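Local coordinates for protein putative cathepsin d (Ixodes ricinus, PDB 5N7Q) that probably acts as an aspartic endopeptidase of the pepsin-like A1 family, cutting within polypeptide chains, and here carries the inhibitor pepstatin A, at residues V317-Y322 / V333-V338; S185-P190 / S275-S280. All blocks are in the same frame, centred on the assembly; numbering follows the deposited sequence. Where two conformers were deposited one is given.

Contact 1: residues V317-Y322 / V333-V338; sequences VFLGPY and VGFAEV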
loop_
_atom_site.group_PDB
_atom_site.type_symbol
_atom_site.label_atom_id
_atom_site.label_comp_id
_atom_site.label_asym_id
_atom_site.label_seq_id
_atom_site.Cartn_x
_atom_site.Cartn_y
_atom_site.Cartn_z
ATOM N N VAL A 317 8.164 0.326 -3.566
ATOM C CA VAL A 317 9.459 0.721 -4.161
ATOM C C VAL A 317 9.769 2.209 -3.942
ATOM O O VAL A 317 10.917 2.581 -3.674
ATOM C CB VAL A 317 9.486 0.362 -5.667
ATOM C CG1 VAL A 317 10.517 1.181 -6.418
ATOM C CG2 VAL A 317 9.711 -1.120 -5.826
ATOM N N PHE A 318 8.740 3.059 -4.048
ATOM C CA PHE A 318 8.861 4.511 -3.808
ATOM C C PHE A 318 8.686 4.897 -2.350
ATOM O O PHE A 318 9.438 5.737 -1.819
ATOM C CB PHE A 318 7.833 5.296 -4.663
ATOM C CG PHE A 318 8.067 6.771 -4.720
ATOM C CD1 PHE A 318 8.947 7.309 -5.646
ATOM C CD2 PHE A 318 7.426 7.631 -3.850
ATOM C CE1 PHE A 318 9.169 8.664 -5.705
ATOM C CE2 PHE A 318 7.671 8.993 -3.892
ATOM C CZ PHE A 318 8.510 9.517 -4.818
ATOM N N LEU A 319 7.719 4.274 -1.689
ATOM C CA LEU A 319 7.310 4.694 -0.351
ATOM C C LEU A 319 8.267 4.201 0.728
ATOM O O LEU A 319 8.176 4.631 1.872
ATOM C CB LEU A 319 5.868 4.190 -0.083
ATOM C CG LEU A 319 4.787 4.706 -1.042
ATOM C CD1 LEU A 319 3.482 3.946 -0.778
ATOM C CD2 LEU A 319 4.606 6.200 -0.921
ATOM N N GLY A 320 9.196 3.326 0.382
ATOM C CA GLY A 320 10.314 2.987 1.273
ATOM C C GLY A 320 11.367 4.071 1.388
ATOM O O GLY A 320 11.683 4.536 2.490
ATOM N N PRO A 321 11.961 4.479 0.256
ATOM C CA PRO A 321 13.008 5.529 0.342
ATOM C C PRO A 321 12.450 6.919 0.680
ATOM O O PRO A 321 13.213 7.798 1.093
ATOM C CB PRO A 321 13.686 5.491 -1.054
ATOM C CG PRO A 321 12.741 4.754 -1.926
ATOM C CD PRO A 321 12.004 3.787 -1.047
ATOM N N TYR A 322 11.141 7.100 0.497
ATOM C CA TYR A 322 10.476 8.365 0.826
ATOM C C TYR A 322 9.389 8.140 1.863
ATOM O O TYR A 322 8.359 7.545 1.585
ATOM C CB TYR A 322 9.988 9.058 -0.449
ATOM C CG TYR A 322 11.196 9.342 -1.340
ATOM C CD1 TYR A 322 12.126 10.293 -0.968
ATOM C CD2 TYR A 322 11.491 8.566 -2.451
ATOM C CE1 TYR A 322 13.275 10.502 -1.691
ATOM C CE2 TYR A 322 12.635 8.766 -3.187
ATOM C CZ TYR A 322 13.538 9.726 -2.785
ATOM O OH TYR A 322 14.682 9.939 -3.539
ATOM N N VAL A 333 -0.442 15.134 0.351
ATOM C CA VAL A 333 0.531 14.063 0.556
ATOM C C VAL A 333 1.884 14.717 0.702
ATOM O O VAL A 333 2.229 15.594 -0.099
ATOM C CB VAL A 333 0.529 13.022 -0.589
ATOM C CG1 VAL A 333 1.609 11.955 -0.326
ATOM C CG2 VAL A 333 -0.839 12.361 -0.758
ATOM N N GLY A 334 2.658 14.256 1.689
ATOM C CA GLY A 334 3.999 14.776 1.932
ATOM C C GLY A 334 5.016 13.655 1.692
ATOM O O GLY A 334 4.772 12.493 2.083
ATOM N N PHE A 335 6.184 14.020 1.132
ATOM C CA PHE A 335 7.280 13.070 0.910
ATOM C C PHE A 335 8.572 13.663 1.487
ATOM O O PHE A 335 8.863 14.835 1.286
ATOM C CB PHE A 335 7.514 12.748 -0.570
ATOM C CG PHE A 335 6.362 12.050 -1.239
ATOM C CD1 PHE A 335 6.008 10.747 -0.891
ATOM C CD2 PHE A 335 5.629 12.699 -2.214
ATOM C CE1 PHE A 335 4.948 10.109 -1.525
ATOM C CE2 PHE A 335 4.568 12.070 -2.833
ATOM C CZ PHE A 335 4.226 10.792 -2.495
ATOM N N ALA A 336 9.356 12.838 2.154
ATOM C CA ALA A 336 10.710 13.237 2.581
ATOM C C ALA A 336 11.650 12.038 2.499
ATOM O O ALA A 336 11.248 10.925 2.730
ATOM C CB ALA A 336 10.706 13.800 3.988
ATOM N N GLU A 337 12.925 12.309 2.298
ATOM C CA GLU A 337 13.938 11.271 2.294
ATOM C C GLU A 337 13.917 10.515 3.609
ATOM O O GLU A 337 13.968 11.114 4.664
ATOM C CB GLU A 337 15.309 11.930 2.143
ATOM C CG GLU A 337 16.440 10.950 1.984
ATOM C CD GLU A 337 17.780 11.598 1.637
ATOM O OE1 GLU A 337 17.882 12.847 1.513
ATOM O OE2 GLU A 337 18.752 10.825 1.483
ATOM N N VAL A 338 13.873 9.201 3.542
ATOM C CA VAL A 338 13.808 8.370 4.737
ATOM C C VAL A 338 15.105 8.480 5.551
ATOM O O VAL A 338 16.164 8.781 4.988
ATOM C CB VAL A 338 13.417 6.916 4.355
ATOM C CG1 VAL A 338 14.597 6.165 3.739
ATOM C CG2 VAL A 338 12.824 6.166 5.530
#
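Phe318 drives the edge of its ring into the face of Phe335: CE2 of Phe318 lies 3.8 Å from CE1 of Phe335, over the rim of that ring rather than its middle. The planes stand at 87° with the ring centroids 5.3 Å apart, a T-shaped stack. Phe318 gets there by turning its CG anti to the backbone N (chi1 -167°), which carries the ring from the helix toward the strand. Leu319 reaches the same aromatic from another quarter, its CD2 meeting the ring edge at CE1 of Phe335 at 4.0 Å; Leu319 also touches Thr228 and Leu160. Tyr322 in turn covers one face of Phe318, with CD2 of Tyr322 above the ring centre, while its hydroxyl has Ser280 as its partner.

The arrangement belongs to the C-terminal part of the pepsin-like fold, where the short helix 316-319 runs through a turn into strand 322-327, which then pairs antiparallel with strand 332-337. Tyr322 and Glu337 form a non-hydrogen-bonded pair of that hairpin, their CA atoms 4.8 Å apart and their side chains on one face. Beside it, CA of Tyr322 makes a C-H...O contact of 3.3 Å with the carbonyl O of Ala336. The amide N of Val338 donates to the carbonyl O of Pro321 at 2.9 Å, nearly straight at the hydrogen (158°) but from above the carbonyl plane. Val338 also lays its side chain over the turn, CB standing 3.5 Å from the O of Gly320 and CG1 close to the carbonyl of Pro321, so that aliphatic carbon covers both carbonyl oxygens.

Contact 2: residues S185-P190 / S275-S280; sequences SITYVP and SGKEFS
Ser275, at the turn between strands 270-274 and 277-281, gives the polar link to segment 185-190: its OG donates to the carbonyl O of Tyr188 at 2.8 Å. The hydroxyl lies anti to the serine's own carbonyl carbon (chi1 -65°) and approaches at 130° to the C=O bond, tilted somewhat from the carbonyl plane. The same OG lies 3.5 Å from CB of Val189, while CB of Ser275 packs against CG2 of Thr187 at 3.8 Å. After Gly276, whose N is hydrogen-bonded to OD2 of Asp202, Lys277 runs out from the strand with its CG anti to the backbone N and brings its CD to 3.4 Å from OG1 of Thr187. This is a contact of the aliphatic chain, which bends only at its last torsion. Phe279 follows two residues on, presenting CZ at the ring edge to CB of Thr187, 3.8 Å away, and stacking edge-to-face with Tyr322.

Thr187 is thus met by three side chains in succession, and strand 187-190 pairs through its backbone with strand 332-337 instead. The chemistry implies side-chain packing between two strands that do not pair with each other, with one serine hydroxyl anchoring the turn to the backbone carbonyl of Tyr188.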
loop_
_atom_site.group_PDB
_atom_site.type_symbol
_atom_site.label_atom_id
_atom_site.label_comp_id
_atom_site.label_asym_id
_atom_site.label_seq_id
_atom_site.Cartn_x
_atom_site.Cartn_y
_atom_site.Cartn_z
ATOM N N SER A 185 13.456 18.249 4.731
ATOM C CA SER A 185 12.141 18.872 4.838
ATOM C C SER A 185 11.144 18.105 3.985
ATOM O O SER A 185 11.510 17.525 2.950
ATOM C CB SER A 185 12.195 20.315 4.339
ATOM O OG SER A 185 12.464 20.365 2.947
ATOM N N ILE A 186 9.907 18.082 4.432
ATOM C CA ILE A 186 8.812 17.466 3.693
ATOM C C ILE A 186 8.448 18.331 2.502
ATOM O O ILE A 186 8.311 19.562 2.630
ATOM C CB ILE A 186 7.583 17.288 4.608
ATOM C CG1 ILE A 186 7.869 16.273 5.713
ATOM C CG2 ILE A 186 6.416 16.715 3.829
ATOM C CD1 ILE A 186 6.954 16.383 6.914
ATOM N N THR A 187 8.281 17.673 1.356
ATOM C CA THR A 187 7.617 18.279 0.171
ATOM C C THR A 187 6.174 17.824 0.075
ATOM O O THR A 187 5.924 16.623 0.003
ATOM C CB THR A 187 8.352 17.846 -1.105
ATOM O OG1 THR A 187 9.701 18.313 -1.034
ATOM C CG2 THR A 187 7.709 18.448 -2.340
ATOM N N TYR A 188 5.234 18.781 0.050
ATOM C CA TYR A 188 3.821 18.450 -0.062
ATOM C C TYR A 188 3.330 18.618 -1.488
ATOM O O TYR A 188 3.830 19.466 -2.227
ATOM C CB TYR A 188 3.002 19.310 0.903
ATOM C CG TYR A 188 3.109 18.861 2.345
ATOM C CD1 TYR A 188 2.453 17.726 2.771
ATOM C CD2 TYR A 188 3.869 19.579 3.271
ATOM C CE1 TYR A 188 2.539 17.285 4.085
ATOM C CE2 TYR A 188 3.970 19.156 4.601
ATOM C CZ TYR A 188 3.285 18.019 5.008
ATOM O OH TYR A 188 3.366 17.574 6.303
ATOM N N VAL A 189 2.352 17.800 -1.852
ATOM C CA VAL A 189 1.633 17.868 -3.125
ATOM C C VAL A 189 0.126 17.781 -2.775
ATOM O O VAL A 189 -0.285 16.945 -1.971
ATOM C CB VAL A 189 2.099 16.774 -4.127
ATOM C CG1 VAL A 189 1.839 15.367 -3.617
ATOM C CG2 VAL A 189 1.514 17.025 -5.501
ATOM N N PRO A 190 -0.701 18.653 -3.341
ATOM C CA PRO A 190 -2.123 18.573 -2.994
ATOM C C PRO A 190 -2.796 17.378 -3.638
ATOM O O PRO A 190 -2.507 17.039 -4.797
ATOM C CB PRO A 190 -2.719 19.859 -3.573
ATOM C CG PRO A 190 -1.746 20.334 -4.575
ATOM C CD PRO A 190 -0.394 19.791 -4.230
ATOM N N SER A 275 5.977 18.338 -7.253
ATOM C CA SER A 275 6.044 19.716 -6.724
ATOM C C SER A 275 7.391 20.399 -7.025
ATOM O O SER A 275 7.916 21.157 -6.216
ATOM C CB SER A 275 5.695 19.744 -5.229
ATOM O OG SER A 275 4.330 19.364 -5.030
ATOM N N GLY A 276 7.934 20.109 -8.207
ATOM C CA GLY A 276 9.178 20.695 -8.650
ATOM C C GLY A 276 10.451 20.114 -8.097
ATOM O O GLY A 276 11.532 20.544 -8.505
ATOM N N LYS A 277 10.345 19.149 -7.190
ATOM C CA LYS A 277 11.505 18.524 -6.564
ATOM C C LYS A 277 11.717 17.125 -7.133
ATOM O O LYS A 277 10.758 16.386 -7.407
ATOM C CB LYS A 277 11.329 18.455 -5.057
ATOM C CG LYS A 277 12.533 17.852 -4.366
ATOM C CD LYS A 277 12.504 18.022 -2.867
ATOM C CE LYS A 277 13.704 17.350 -2.237
ATOM N NZ LYS A 277 14.977 18.086 -2.470
ATOM N N GLU A 278 12.982 16.749 -7.259
ATOM C CA GLU A 278 13.339 15.423 -7.767
ATOM C C GLU A 278 13.381 14.392 -6.657
ATOM O O GLU A 278 14.029 14.595 -5.632
ATOM C CB GLU A 278 14.683 15.464 -8.480
ATOM C CG GLU A 278 14.589 16.237 -9.791
ATOM C CD GLU A 278 15.788 16.084 -10.709
ATOM O OE1 GLU A 278 16.753 15.368 -10.372
ATOM O OE2 GLU A 278 15.740 16.703 -11.790
ATOM N N PHE A 279 12.737 13.261 -6.913
ATOM C CA PHE A 279 12.747 12.106 -6.021
ATOM C C PHE A 279 13.369 10.945 -6.820
ATOM O O PHE A 279 12.708 10.328 -7.651
ATOM C CB PHE A 279 11.312 11.800 -5.555
ATOM C CG PHE A 279 10.749 12.881 -4.681
ATOM C CD1 PHE A 279 10.951 12.860 -3.318
ATOM C CD2 PHE A 279 10.073 13.943 -5.253
ATOM C CE1 PHE A 279 10.481 13.891 -2.524
ATOM C CE2 PHE A 279 9.594 14.977 -4.469
ATOM C CZ PHE A 279 9.799 14.939 -3.099
ATOM N N SER A 280 14.634 10.689 -6.528
ATOM C CA SER A 280 15.468 9.719 -7.260
ATOM C C SER A 280 15.360 8.325 -6.641
ATOM O O SER A 280 15.267 8.169 -5.424
ATOM C CB SER A 280 16.913 10.228 -7.231
ATOM O OG SER A 280 17.759 9.427 -8.040
#

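The centres of contact 1 and contact 2 lie about 10 Å apart, and the two meet directly. The N of Val189 stands 2.8 Å from the O of Val333, a probable hydrogen bond, while the ring of Tyr188 packs on Gly334, CD1 to CA at 3.4 Å. A second junction is the probable hydrogen bond of 2.7 Å between OH of Tyr322 and the O of Ser280, which runs from contact 1 to strand 277-281. Contact 1 is the nearer to the predicted catalytic pair: the side chain of Leu319 comes within about 5 Å of that of Asp227 and about 9 Å of that of Asp36, whereas contact 2 lies away from both.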